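Long-range contacts in nucleotidyl transferase AbiEii/AbiGii toxin family protein (Mycobacterium tuberculosis, PDB 6Y56), which probably acts as the nucleotidyltransferase toxin of a toxin-antitoxin system, inhibiting growth by adding nucleotides to the acceptor stems of tRNA: residues Gly2-Val8 and Ile147-Tyr151; Gly63-Thr67 and Ile240-Thr244; Ala178-Tyr184 and Asp234-Ile240; Asp43-Val47 and Val78-Val82. All coordinates share one frame; numbering follows the deposited sequence.

In the fold
The contacts form one pair and two outliers. Interactions 2 and 3 have centres 10 Å apart and share I240. They touch where T67 meets R181, so helices 180-189 and 240-243 and the loop before strand 68-72 form one cluster. Along the chain, interaction 3 is nested inside the loop that interaction 2 closes. Interaction 1 ties the N-terminus to the loop after strand 138-141, its centre 19 Å from that of interaction 2. Interaction 4 packs helix 76-86 against the loop that leads into strand 47-49, an outermost strand of the mixed sheet. It lies across the chain's centre from interactions 2 and 3. Together they involve sheet-flanking loops, several helices and the N-terminal segment.

Interaction 1 of 4, residues Gly2-Val8 and Ile147-Tyr151; sequences GLTRALV and IHKAY
L3 and I147 cross at about a right angle where the N-terminal segment, leading into helix 5-11, meets the 3-10 turn 147-150. The closest pair of their atoms is L3 CD2 and I147 CG1, at 3.8 Å. The I147 side chain starts toward the other segment, and CG1 is anti to its backbone N (chi1 -161°). This sends CD1 out to the first turn of the helix, where it lies 3.5 Å from L7 O and 4.1 Å from V8 CG2. The I147 and V8 side chains run at a slant to each other. L7 touches I147 with CB and, with CD1, lies 3.9 Å from A150 CB. L3 CD2 also comes to the edge of the Y151 ring, near the ring plane, at CE1. One face of that ring is covered by H148 CA, and the Y151 hydroxyl is hydrogen-bonded to D29 OD2 of helix 19-38. T4 is the N-cap of helix 5-11, and its OG1 accepts from L7 N at 3.1 Å. At the chain start, G2 CA makes a CA-H...O contact with A150 O. One water accepts from L3 N and donates to A150 O, 2.8 Å from that oxygen.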
loop_
_atom_site.group_PDB
_atom_site.type_symbol
_atom_site.label_atom_id
_atom_site.label_comp_id
_atom_site.label_asym_id
_atom_site.label_seq_id
_atom_site.Cartn_x
_atom_site.Cartn_y
_atom_site.Cartn_z
ATOM N N GLY A 2 -18.521 14.893 -17.571
ATOM C CA GLY A 2 -17.137 14.461 -17.648
ATOM C C GLY A 2 -16.968 12.974 -17.908
ATOM O O GLY A 2 -16.651 12.554 -19.023
ATOM N N LEU A 3 -17.189 12.174 -16.869
ATOM C CA LEU A 3 -16.895 10.749 -16.936
ATOM C C LEU A 3 -17.944 10.003 -17.754
ATOM O O LEU A 3 -19.139 10.307 -17.692
ATOM C CB LEU A 3 -16.839 10.163 -15.526
ATOM C CG LEU A 3 -15.650 10.637 -14.694
ATOM C CD1 LEU A 3 -15.832 10.262 -13.237
ATOM C CD2 LEU A 3 -14.363 10.045 -15.241
ATOM N N THR A 4 -17.481 9.017 -18.522
ATOM C CA THR A 4 -18.331 8.153 -19.329
ATOM C C THR A 4 -17.755 6.744 -19.289
ATOM O O THR A 4 -16.592 6.543 -18.935
ATOM C CB THR A 4 -18.345 8.579 -20.803
ATOM O OG1 THR A 4 -17.029 8.424 -21.349
ATOM C CG2 THR A 4 -18.792 10.028 -20.960
ATOM N N ARG A 5 -18.578 5.764 -19.676
ATOM C CA ARG A 5 -18.099 4.388 -19.778
ATOM C C ARG A 5 -16.925 4.278 -20.742
ATOM O O ARG A 5 -15.978 3.527 -20.489
ATOM C CB ARG A 5 -19.233 3.458 -20.216
ATOM C CG ARG A 5 -18.795 2.009 -20.423
ATOM C CD ARG A 5 -19.953 1.024 -20.324
ATOM N NE ARG A 5 -19.803 0.116 -19.189
ATOM C CZ ARG A 5 -20.766 -0.674 -18.721
ATOM N NH1 ARG A 5 -21.970 -0.671 -19.284
ATOM N NH2 ARG A 5 -20.529 -1.461 -17.679
ATOM N N ALA A 6 -16.965 5.021 -21.850
ATOM C CA ALA A 6 -15.878 4.938 -22.820
ATOM C C ALA A 6 -14.570 5.455 -22.233
ATOM O O ALA A 6 -13.499 4.909 -22.520
ATOM C CB ALA A 6 -16.249 5.685 -24.103
ATOM N N LEU A 7 -14.633 6.496 -21.405
ATOM C CA LEU A 7 -13.416 7.009 -20.785
ATOM C C LEU A 7 -12.867 6.022 -19.764
ATOM O O LEU A 7 -11.651 5.806 -19.693
ATOM C CB LEU A 7 -13.679 8.365 -20.132
ATOM C CG LEU A 7 -13.718 9.566 -21.077
ATOM C CD1 LEU A 7 -14.100 10.832 -20.332
ATOM C CD2 LEU A 7 -12.381 9.743 -21.769
ATOM N N VAL A 8 -13.747 5.399 -18.980
ATOM C CA VAL A 8 -13.291 4.406 -18.009
ATOM C C VAL A 8 -12.725 3.182 -18.719
ATOM O O VAL A 8 -11.693 2.635 -18.314
ATOM C CB VAL A 8 -14.418 4.058 -17.021
ATOM C CG1 VAL A 8 -13.969 2.944 -16.046
ATOM C CG2 VAL A 8 -14.854 5.305 -16.262
ATOM N N ILE A 147 -7.653 10.535 -17.772
ATOM C CA ILE A 147 -9.017 10.576 -17.269
ATOM C C ILE A 147 -9.202 11.637 -16.193
ATOM O O ILE A 147 -10.324 12.089 -15.973
ATOM C CB ILE A 147 -9.460 9.180 -16.779
ATOM C CG1 ILE A 147 -10.993 9.084 -16.693
ATOM C CG2 ILE A 147 -8.758 8.824 -15.443
ATOM C CD1 ILE A 147 -11.531 7.669 -16.701
ATOM N N HIS A 148 -8.126 12.065 -15.524
ATOM C CA HIS A 148 -8.267 13.093 -14.495
ATOM C C HIS A 148 -8.830 14.387 -15.062
ATOM O O HIS A 148 -9.433 15.172 -14.326
ATOM C CB HIS A 148 -6.930 13.387 -13.816
ATOM C CG HIS A 148 -6.328 12.208 -13.116
ATOM N ND1 HIS A 148 -5.028 12.211 -12.665
ATOM C CD2 HIS A 148 -6.844 11.006 -12.772
ATOM C CE1 HIS A 148 -4.766 11.060 -12.074
ATOM N NE2 HIS A 148 -5.847 10.305 -12.133
ATOM N N LYS A 149 -8.641 14.627 -16.363
ATOM C CA LYS A 149 -9.177 15.840 -16.977
ATOM C C LYS A 149 -10.699 15.871 -16.970
ATOM O O LYS A 149 -11.289 16.945 -17.136
ATOM C CB LYS A 149 -8.659 15.968 -18.413
ATOM C CG LYS A 149 -7.161 16.196 -18.514
ATOM C CD LYS A 149 -6.760 16.618 -19.921
ATOM C CE LYS A 149 -6.443 15.407 -20.785
ATOM N NZ LYS A 149 -7.286 15.333 -22.012
ATOM N N ALA A 150 -11.350 14.733 -16.774
ATOM C CA ALA A 150 -12.805 14.675 -16.789
ATOM C C ALA A 150 -13.436 14.821 -15.411
ATOM O O ALA A 150 -14.670 14.779 -15.306
ATOM C CB ALA A 150 -13.280 13.368 -17.427
ATOM N N TYR A 151 -12.633 14.999 -14.357
ATOM C CA TYR A 151 -13.169 14.921 -13.001
ATOM C C TYR A 151 -13.971 16.159 -12.611
ATOM O O TYR A 151 -14.947 16.053 -11.863
ATOM C CB TYR A 151 -12.034 14.720 -11.993
ATOM C CG TYR A 151 -11.439 13.327 -11.957
ATOM C CD1 TYR A 151 -11.881 12.326 -12.815
ATOM C CD2 TYR A 151 -10.429 13.021 -11.051
ATOM C CE1 TYR A 151 -11.329 11.047 -12.771
ATOM C CE2 TYR A 151 -9.873 11.761 -11.008
ATOM C CZ TYR A 151 -10.331 10.775 -11.853
ATOM O OH TYR A 151 -9.767 9.520 -11.787
HETATM O O HOH W 1 -16.990 13.823 -14.112
#

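Interaction 2 of 4, residues Gly63-Thr67 and Ile240-Thr244; sequences GRFST and IGVLT
The R64 guanidinium and the F65 ring both meet L243, the last residue of the one-turn helix 240-243. The guanidinium touches with NH1, which lies 3.9 Å from L243 CD1. The ring approaches the backbone of the same residue, with F65 CD2 3.8 Å from L243 O. This is a helix C-terminus packed against the loop that leads into strand 68-72 of the mixed sheet. F65 N donates to L243 O at 3.0 Å, with an angle of 153° at the hydrogen. The bond therefore uses a carbonyl at the end of the helix, where T244 departs from helical geometry. R64 places CG between its backbone N and carbonyl carbon (chi1 61°). From there the chain runs extended beside L243, and both side chains point the same way. R64 CD passes I240 CD1, with the two side chains crossing at about a right angle. NH1 also makes a weak bond back to F65 O, while NH2 forms a salt bridge with D185. L243 CD2 touches both F65 CB and T67 CG2, the latter at 3.8 Å. T67 OG1 turns elsewhere, to R181 of helix 180-189. At the other end of the contact, T244 OG1 lies 2.6 Å from a water that donates a weak bond to G63 O.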
loop_
_atom_site.group_PDB
_atom_site.type_symbol
_atom_site.label_atom_id
_atom_site.label_comp_id
_atom_site.label_asym_id
_atom_site.label_seq_id
_atom_site.Cartn_x
_atom_site.Cartn_y
_atom_site.Cartn_z
ATOM N N GLY A 63 2.090 1.626 -13.371
ATOM C CA GLY A 63 1.810 0.632 -12.363
ATOM C C GLY A 63 0.425 0.021 -12.508
ATOM O O GLY A 63 -0.429 0.483 -13.264
ATOM N N ARG A 64 0.208 -1.024 -11.722
ATOM C CA ARG A 64 -1.041 -1.763 -11.719
ATOM C C ARG A 64 -2.146 -0.963 -11.028
ATOM O O ARG A 64 -1.907 -0.051 -10.229
ATOM C CB ARG A 64 -0.863 -3.064 -10.936
ATOM C CG ARG A 64 -0.482 -2.818 -9.476
ATOM C CD ARG A 64 -0.420 -4.119 -8.678
ATOM N NE ARG A 64 -0.088 -3.903 -7.267
ATOM C CZ ARG A 64 -0.985 -3.772 -6.292
ATOM N NH1 ARG A 64 -2.284 -3.837 -6.557
ATOM N NH2 ARG A 64 -0.579 -3.568 -5.052
ATOM N N PHE A 65 -3.380 -1.333 -11.331
ATOM C CA PHE A 65 -4.467 -0.917 -10.464
ATOM C C PHE A 65 -4.280 -1.557 -9.090
ATOM O O PHE A 65 -3.658 -2.615 -8.944
ATOM C CB PHE A 65 -5.803 -1.359 -11.061
ATOM C CG PHE A 65 -6.203 -0.607 -12.308
ATOM C CD1 PHE A 65 -6.258 0.776 -12.303
ATOM C CD2 PHE A 65 -6.541 -1.291 -13.480
ATOM C CE1 PHE A 65 -6.643 1.483 -13.437
ATOM C CE2 PHE A 65 -6.934 -0.577 -14.622
ATOM C CZ PHE A 65 -6.979 0.799 -14.594
ATOM N N SER A 66 -4.817 -0.901 -8.067
ATOM C CA SER A 66 -4.671 -1.367 -6.694
ATOM C C SER A 66 -5.970 -1.072 -5.961
ATOM O O SER A 66 -6.482 0.051 -6.036
ATOM C CB SER A 66 -3.488 -0.643 -6.043
ATOM O OG SER A 66 -3.145 -1.195 -4.791
ATOM N N THR A 67 -6.501 -2.074 -5.261
ATOM C CA THR A 67 -7.894 -2.050 -4.823
ATOM C C THR A 67 -8.065 -1.665 -3.367
ATOM O O THR A 67 -9.209 -1.557 -2.900
ATOM C CB THR A 67 -8.539 -3.425 -5.008
ATOM O OG1 THR A 67 -7.914 -4.359 -4.115
ATOM C CG2 THR A 67 -8.394 -3.903 -6.445
ATOM N N ILE A 240 -4.331 -10.641 -9.772
ATOM C CA ILE A 240 -3.294 -9.780 -10.336
ATOM C C ILE A 240 -3.510 -9.562 -11.831
ATOM O O ILE A 240 -3.247 -8.471 -12.349
ATOM C CB ILE A 240 -1.879 -10.308 -9.992
ATOM C CG1 ILE A 240 -0.786 -9.377 -10.529
ATOM C CG2 ILE A 240 -1.684 -11.728 -10.510
ATOM C CD1 ILE A 240 -0.714 -8.043 -9.801
ATOM N N GLY A 241 -4.021 -10.576 -12.540
ATOM C CA GLY A 241 -4.263 -10.453 -13.969
ATOM C C GLY A 241 -5.350 -9.467 -14.323
ATOM O O GLY A 241 -5.369 -8.960 -15.448
ATOM N N VAL A 242 -6.263 -9.190 -13.390
ATOM C CA VAL A 242 -7.227 -8.115 -13.592
ATOM C C VAL A 242 -6.535 -6.763 -13.501
ATOM O O VAL A 242 -6.833 -5.839 -14.265
ATOM C CB VAL A 242 -8.370 -8.249 -12.567
ATOM C CG1 VAL A 242 -9.327 -7.078 -12.664
ATOM C CG2 VAL A 242 -9.105 -9.574 -12.751
ATOM N N LEU A 243 -5.576 -6.638 -12.592
ATOM C CA LEU A 243 -5.002 -5.349 -12.242
ATOM C C LEU A 243 -3.882 -4.907 -13.167
ATOM O O LEU A 243 -3.572 -3.713 -13.212
ATOM C CB LEU A 243 -4.467 -5.401 -10.806
ATOM C CG LEU A 243 -5.516 -5.869 -9.788
ATOM C CD1 LEU A 243 -4.880 -5.999 -8.413
ATOM C CD2 LEU A 243 -6.716 -4.927 -9.741
ATOM N N THR A 244 -3.263 -5.833 -13.897
ATOM C CA THR A 244 -2.166 -5.477 -14.785
ATOM C C THR A 244 -2.052 -6.536 -15.869
ATOM O O THR A 244 -2.558 -7.649 -15.732
ATOM C CB THR A 244 -0.838 -5.352 -14.024
ATOM O OG1 THR A 244 0.172 -4.842 -14.903
ATOM C CG2 THR A 244 -0.391 -6.702 -13.479
HETATM O O HOH W 2 -0.119 -2.313 -15.339
#

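Interaction 3 of 4, residues Ala178-Tyr184 and Asp234-Ile240; sequences ALARDLY and DFQPDSI
Q236 takes part in two backbone hydrogen bonds with the other segment. Its N donates to A178 O and its O accepts from A180 N, each at 2.9 Å. Both are nearly straight, at 170° and 169°. A water also links R181 N to Q236 O. The pattern is a single parallel beta bridge between L179 and Q236, placed where helix 180-189 begins, with L179 as its N-cap. The charged contacts come next. R181 runs extended from CG to NE, bringing its guanidinium to D238. It grips D238 O from the side with NE and NH2, each 2.9 Å from it, at the guanidinium edge. The D238 carboxylate stacks over a guanidinium face, the two planes being 8° apart. Its OD2 lies 3.0 Å from R181 NE, a salt bridge of charges alone. R181 NH1 is hydrogen-bonded to T67 OG1, in the loop before strand 68-72. A type I' turn from P237 to I240 presents D238 in this way. The remaining contacts are apolar. L183 CD2 sits over one face of the F235 ring as a CH-pi contact, 3.9 Å from the centroid. A178 CB lies 3.7 Å from F235 CD1. I240 CG2 touches A180 CB at 3.9 Å.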
loop_
_atom_site.group_PDB
_atom_site.type_symbol
_atom_site.label_atom_id
_atom_site.label_comp_id
_atom_site.label_asym_id
_atom_site.label_seq_id
_atom_site.Cartn_x
_atom_site.Cartn_y
_atom_site.Cartn_z
ATOM N N ALA A 178 3.400 -14.803 0.647
ATOM C CA ALA A 178 3.767 -14.478 -0.728
ATOM C C ALA A 178 2.516 -14.058 -1.492
ATOM O O ALA A 178 1.645 -14.889 -1.775
ATOM C CB ALA A 178 4.431 -15.686 -1.384
ATOM N N LEU A 179 2.420 -12.767 -1.821
ATOM C CA LEU A 179 1.275 -12.212 -2.532
ATOM C C LEU A 179 1.733 -11.657 -3.874
ATOM O O LEU A 179 2.693 -10.886 -3.933
ATOM C CB LEU A 179 0.619 -11.087 -1.717
ATOM C CG LEU A 179 0.225 -11.377 -0.268
ATOM C CD1 LEU A 179 -0.424 -10.147 0.382
ATOM C CD2 LEU A 179 -0.699 -12.598 -0.181
ATOM N N ALA A 180 1.022 -12.011 -4.951
ATOM C CA ALA A 180 1.429 -11.536 -6.271
ATOM C C ALA A 180 1.415 -10.016 -6.371
ATOM O O ALA A 180 2.249 -9.443 -7.079
ATOM C CB ALA A 180 0.543 -12.142 -7.362
ATOM N N ARG A 181 0.475 -9.344 -5.692
ATOM C CA ARG A 181 0.448 -7.887 -5.764
ATOM C C ARG A 181 1.683 -7.293 -5.107
ATOM O O ARG A 181 2.238 -6.297 -5.594
ATOM C CB ARG A 181 -0.828 -7.335 -5.118
ATOM C CG ARG A 181 -2.126 -7.786 -5.791
ATOM C CD ARG A 181 -3.342 -7.353 -4.976
ATOM N NE ARG A 181 -4.600 -7.846 -5.537
ATOM C CZ ARG A 181 -5.787 -7.291 -5.309
ATOM N NH1 ARG A 181 -5.881 -6.222 -4.533
ATOM N NH2 ARG A 181 -6.879 -7.809 -5.861
ATOM N N ASP A 182 2.159 -7.919 -4.029
ATOM C CA ASP A 182 3.385 -7.443 -3.398
ATOM C C ASP A 182 4.591 -7.725 -4.285
ATOM O O ASP A 182 5.502 -6.898 -4.381
ATOM C CB ASP A 182 3.598 -8.124 -2.052
ATOM C CG ASP A 182 2.671 -7.615 -0.962
ATOM O OD1 ASP A 182 2.002 -6.580 -1.151
ATOM O OD2 ASP A 182 2.601 -8.288 0.087
ATOM N N LEU A 183 4.619 -8.898 -4.931
ATOM C CA LEU A 183 5.697 -9.199 -5.869
ATOM C C LEU A 183 5.747 -8.171 -6.995
ATOM O O LEU A 183 6.824 -7.692 -7.368
ATOM C CB LEU A 183 5.488 -10.602 -6.440
ATOM C CG LEU A 183 6.451 -11.054 -7.545
ATOM C CD1 LEU A 183 7.881 -11.123 -7.016
ATOM C CD2 LEU A 183 6.009 -12.398 -8.093
ATOM N N TYR A 184 4.586 -7.828 -7.558
ATOM C CA TYR A 184 4.539 -6.806 -8.597
ATOM C C TYR A 184 5.134 -5.488 -8.103
ATOM O O TYR A 184 5.921 -4.837 -8.801
ATOM C CB TYR A 184 3.091 -6.600 -9.068
ATOM C CG TYR A 184 2.983 -5.527 -10.115
ATOM C CD1 TYR A 184 2.869 -4.182 -9.762
ATOM C CD2 TYR A 184 3.048 -5.849 -11.465
ATOM C CE1 TYR A 184 2.799 -3.196 -10.717
ATOM C CE2 TYR A 184 2.978 -4.862 -12.435
ATOM C CZ TYR A 184 2.865 -3.541 -12.052
ATOM O OH TYR A 184 2.808 -2.559 -13.022
ATOM N N ASP A 234 3.878 -20.605 -5.342
ATOM C CA ASP A 234 4.010 -20.182 -3.955
ATOM C C ASP A 234 3.282 -18.874 -3.662
ATOM O O ASP A 234 3.156 -18.512 -2.486
ATOM C CB ASP A 234 5.494 -20.057 -3.586
ATOM C CG ASP A 234 6.262 -21.366 -3.770
ATOM O OD1 ASP A 234 5.808 -22.407 -3.248
ATOM O OD2 ASP A 234 7.316 -21.354 -4.444
ATOM N N PHE A 235 2.786 -18.169 -4.679
ATOM C CA PHE A 235 2.181 -16.853 -4.506
ATOM C C PHE A 235 0.661 -16.938 -4.571
ATOM O O PHE A 235 0.107 -17.726 -5.343
ATOM C CB PHE A 235 2.640 -15.887 -5.601
ATOM C CG PHE A 235 4.092 -15.525 -5.538
ATOM C CD1 PHE A 235 4.519 -14.411 -4.828
ATOM C CD2 PHE A 235 5.032 -16.279 -6.215
ATOM C CE1 PHE A 235 5.857 -14.085 -4.782
ATOM C CE2 PHE A 235 6.367 -15.948 -6.176
ATOM C CZ PHE A 235 6.782 -14.850 -5.455
ATOM N N GLN A 236 -0.008 -16.104 -3.776
ATOM C CA GLN A 236 -1.448 -15.915 -3.908
ATOM C C GLN A 236 -1.719 -14.952 -5.060
ATOM O O GLN A 236 -1.248 -13.810 -5.017
ATOM C CB GLN A 236 -2.010 -15.309 -2.631
ATOM C CG GLN A 236 -2.186 -16.272 -1.465
ATOM C CD GLN A 236 -2.898 -15.608 -0.294
ATOM O OE1 GLN A 236 -3.731 -14.716 -0.485
ATOM N NE2 GLN A 236 -2.567 -16.029 0.922
ATOM N N PRO A 237 -2.480 -15.352 -6.084
ATOM C CA PRO A 237 -2.640 -14.462 -7.250
ATOM C C PRO A 237 -3.462 -13.223 -6.959
ATOM O O PRO A 237 -3.119 -12.133 -7.439
ATOM C CB PRO A 237 -3.313 -15.359 -8.304
ATOM C CG PRO A 237 -3.246 -16.755 -7.757
ATOM C CD PRO A 237 -3.160 -16.643 -6.271
ATOM N N ASP A 238 -4.541 -13.364 -6.190
ATOM C CA ASP A 238 -5.438 -12.262 -5.842
ATOM C C ASP A 238 -5.740 -11.357 -7.036
ATOM O O ASP A 238 -5.573 -10.137 -6.991
ATOM C CB ASP A 238 -4.922 -11.475 -4.638
ATOM C CG ASP A 238 -5.981 -10.577 -4.029
ATOM O OD1 ASP A 238 -7.192 -10.857 -4.209
ATOM O OD2 ASP A 238 -5.597 -9.591 -3.362
ATOM N N SER A 239 -6.178 -11.978 -8.130
ATOM C CA SER A 239 -6.665 -11.248 -9.303
ATOM C C SER A 239 -5.619 -10.303 -9.896
ATOM O O SER A 239 -5.965 -9.267 -10.470
ATOM C CB SER A 239 -7.968 -10.496 -9.004
ATOM O OG SER A 239 -8.984 -11.396 -8.599
ATOM N N ILE A 240 -4.331 -10.641 -9.772
ATOM C CA ILE A 240 -3.294 -9.780 -10.336
ATOM C C ILE A 240 -3.510 -9.562 -11.831
ATOM O O ILE A 240 -3.247 -8.471 -12.349
ATOM C CB ILE A 240 -1.879 -10.308 -9.992
ATOM C CG1 ILE A 240 -0.786 -9.377 -10.529
ATOM C CG2 ILE A 240 -1.684 -11.728 -10.510
ATOM C CD1 ILE A 240 -0.714 -8.043 -9.801
HETATM O O HOH W 3 -1.789 -10.719 -4.331
#

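Interaction 4 of 4, residues Asp43-Val47 and Val78-Val82; sequences DNRLV and VVLEV
A classic beta bulge, formed by R45 and L46 opposite G42, leads into strand 47-49 and packs against helix 76-86. R45 and V78 carry the largest shares of the contact. R45 has CG anti to the backbone N (chi1 -171°) and its chain stays extended as far as NE, which carries the guanidinium out to the helix. There V78 CG2 covers one guanidinium face, 3.7 Å above the plane and over its centre, with R45 CZ 3.8 Å from it. E81 meets the same group at its edge instead. R45 NH2 donates to E81 OE1 at 3.2 Å, in a hydrogen bond that is nearly straight at 165° and forms part of a salt bridge. The oxygen lies close to the guanidinium plane and uses its syn lone pair, while the carboxylate plane stands at 90° to that of the guanidinium. The group is thus held on a face by a methyl and at an edge by a charge. R45 NH1 has a further partner in Q40 O. V78 also sends CG1 to the backbone, 3.7 Å from R45 O. One turn along the helix, V82 CG2 lies 4.0 Å from L46 CD2, with the two side chains at a slant. Beyond the bulge, V47 pairs its backbone with S72 of strand 68-72. V79 and V82 rest on F128 of strand 125-129, so the helix lies against the mixed sheet.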
loop_
_atom_site.group_PDB
_atom_site.type_symbol
_atom_site.label_atom_id
_atom_site.label_comp_id
_atom_site.label_asym_id
_atom_site.label_seq_id
_atom_site.Cartn_x
_atom_site.Cartn_y
_atom_site.Cartn_z
ATOM N N ASP A 43 2.067 13.806 9.304
ATOM C CA ASP A 43 2.873 12.915 10.126
ATOM C C ASP A 43 2.218 12.703 11.486
ATOM O O ASP A 43 1.741 13.648 12.125
ATOM C CB ASP A 43 4.266 13.529 10.329
ATOM C CG ASP A 43 5.096 13.532 9.061
ATOM O OD1 ASP A 43 5.002 12.566 8.280
ATOM O OD2 ASP A 43 5.850 14.505 8.844
ATOM N N ASN A 44 2.190 11.448 11.924
ATOM C CA ASN A 44 1.622 11.053 13.212
ATOM C C ASN A 44 0.136 11.352 13.317
ATOM O O ASN A 44 -0.408 11.407 14.418
ATOM C CB ASN A 44 2.395 11.651 14.390
ATOM C CG ASN A 44 3.853 11.295 14.347
ATOM O OD1 ASN A 44 4.214 10.120 14.387
ATOM N ND2 ASN A 44 4.704 12.301 14.235
ATOM N N ARG A 45 -0.540 11.547 12.192
ATOM C CA ARG A 45 -1.981 11.745 12.199
ATOM C C ARG A 45 -2.658 10.882 11.138
ATOM O O ARG A 45 -3.465 10.005 11.466
ATOM C CB ARG A 45 -2.343 13.221 12.016
ATOM C CG ARG A 45 -3.823 13.449 12.240
ATOM C CD ARG A 45 -4.258 14.895 12.129
ATOM N NE ARG A 45 -5.537 15.107 12.817
ATOM C CZ ARG A 45 -6.730 14.731 12.353
ATOM N NH1 ARG A 45 -6.855 14.115 11.181
ATOM N NH2 ARG A 45 -7.816 14.974 13.074
ATOM N N LEU A 46 -2.343 11.123 9.868
ATOM C CA LEU A 46 -2.956 10.362 8.780
ATOM C C LEU A 46 -2.027 10.458 7.577
ATOM O O LEU A 46 -1.831 11.551 7.032
ATOM C CB LEU A 46 -4.330 10.930 8.456
ATOM C CG LEU A 46 -5.140 10.147 7.432
ATOM C CD1 LEU A 46 -5.519 8.754 7.946
ATOM C CD2 LEU A 46 -6.378 10.945 7.040
ATOM N N VAL A 47 -1.438 9.334 7.181
ATOM C CA VAL A 47 -0.515 9.284 6.052
ATOM C C VAL A 47 -0.995 8.194 5.102
ATOM O O VAL A 47 -1.304 7.082 5.539
ATOM C CB VAL A 47 0.935 9.017 6.514
ATOM C CG1 VAL A 47 1.861 8.894 5.321
ATOM C CG2 VAL A 47 1.412 10.153 7.407
ATOM N N VAL A 78 -9.097 9.482 14.924
ATOM C CA VAL A 78 -8.889 9.887 13.538
ATOM C C VAL A 78 -9.467 8.845 12.589
ATOM O O VAL A 78 -10.107 9.178 11.588
ATOM C CB VAL A 78 -7.392 10.136 13.280
ATOM C CG1 VAL A 78 -7.117 10.256 11.789
ATOM C CG2 VAL A 78 -6.938 11.378 14.026
ATOM N N VAL A 79 -9.262 7.562 12.902
ATOM C CA VAL A 79 -9.846 6.487 12.107
ATOM C C VAL A 79 -11.353 6.649 12.031
ATOM O O VAL A 79 -11.952 6.576 10.954
ATOM C CB VAL A 79 -9.452 5.120 12.695
ATOM C CG1 VAL A 79 -10.151 3.992 11.953
ATOM C CG2 VAL A 79 -7.936 4.939 12.659
ATOM N N LEU A 80 -11.992 6.887 13.178
ATOM C CA LEU A 80 -13.444 7.009 13.173
ATOM C C LEU A 80 -13.894 8.222 12.368
ATOM O O LEU A 80 -14.874 8.144 11.621
ATOM C CB LEU A 80 -13.975 7.076 14.604
ATOM C CG LEU A 80 -15.508 7.101 14.717
ATOM C CD1 LEU A 80 -16.113 5.817 14.183
ATOM C CD2 LEU A 80 -15.928 7.326 16.158
ATOM N N GLU A 81 -13.185 9.345 12.494
ATOM C CA GLU A 81 -13.525 10.533 11.716
ATOM C C GLU A 81 -13.512 10.225 10.221
ATOM O O GLU A 81 -14.458 10.558 9.495
ATOM C CB GLU A 81 -12.547 11.656 12.066
ATOM C CG GLU A 81 -12.697 12.926 11.240
ATOM C CD GLU A 81 -11.543 13.896 11.459
ATOM O OE1 GLU A 81 -10.576 13.537 12.161
ATOM O OE2 GLU A 81 -11.601 15.021 10.923
ATOM N N VAL A 82 -12.461 9.542 9.755
ATOM C CA VAL A 82 -12.355 9.186 8.342
ATOM C C VAL A 82 -13.476 8.249 7.934
ATOM O O VAL A 82 -14.110 8.443 6.893
ATOM C CB VAL A 82 -10.977 8.573 8.048
ATOM C CG1 VAL A 82 -10.932 8.048 6.611
ATOM C CG2 VAL A 82 -9.899 9.604 8.287
#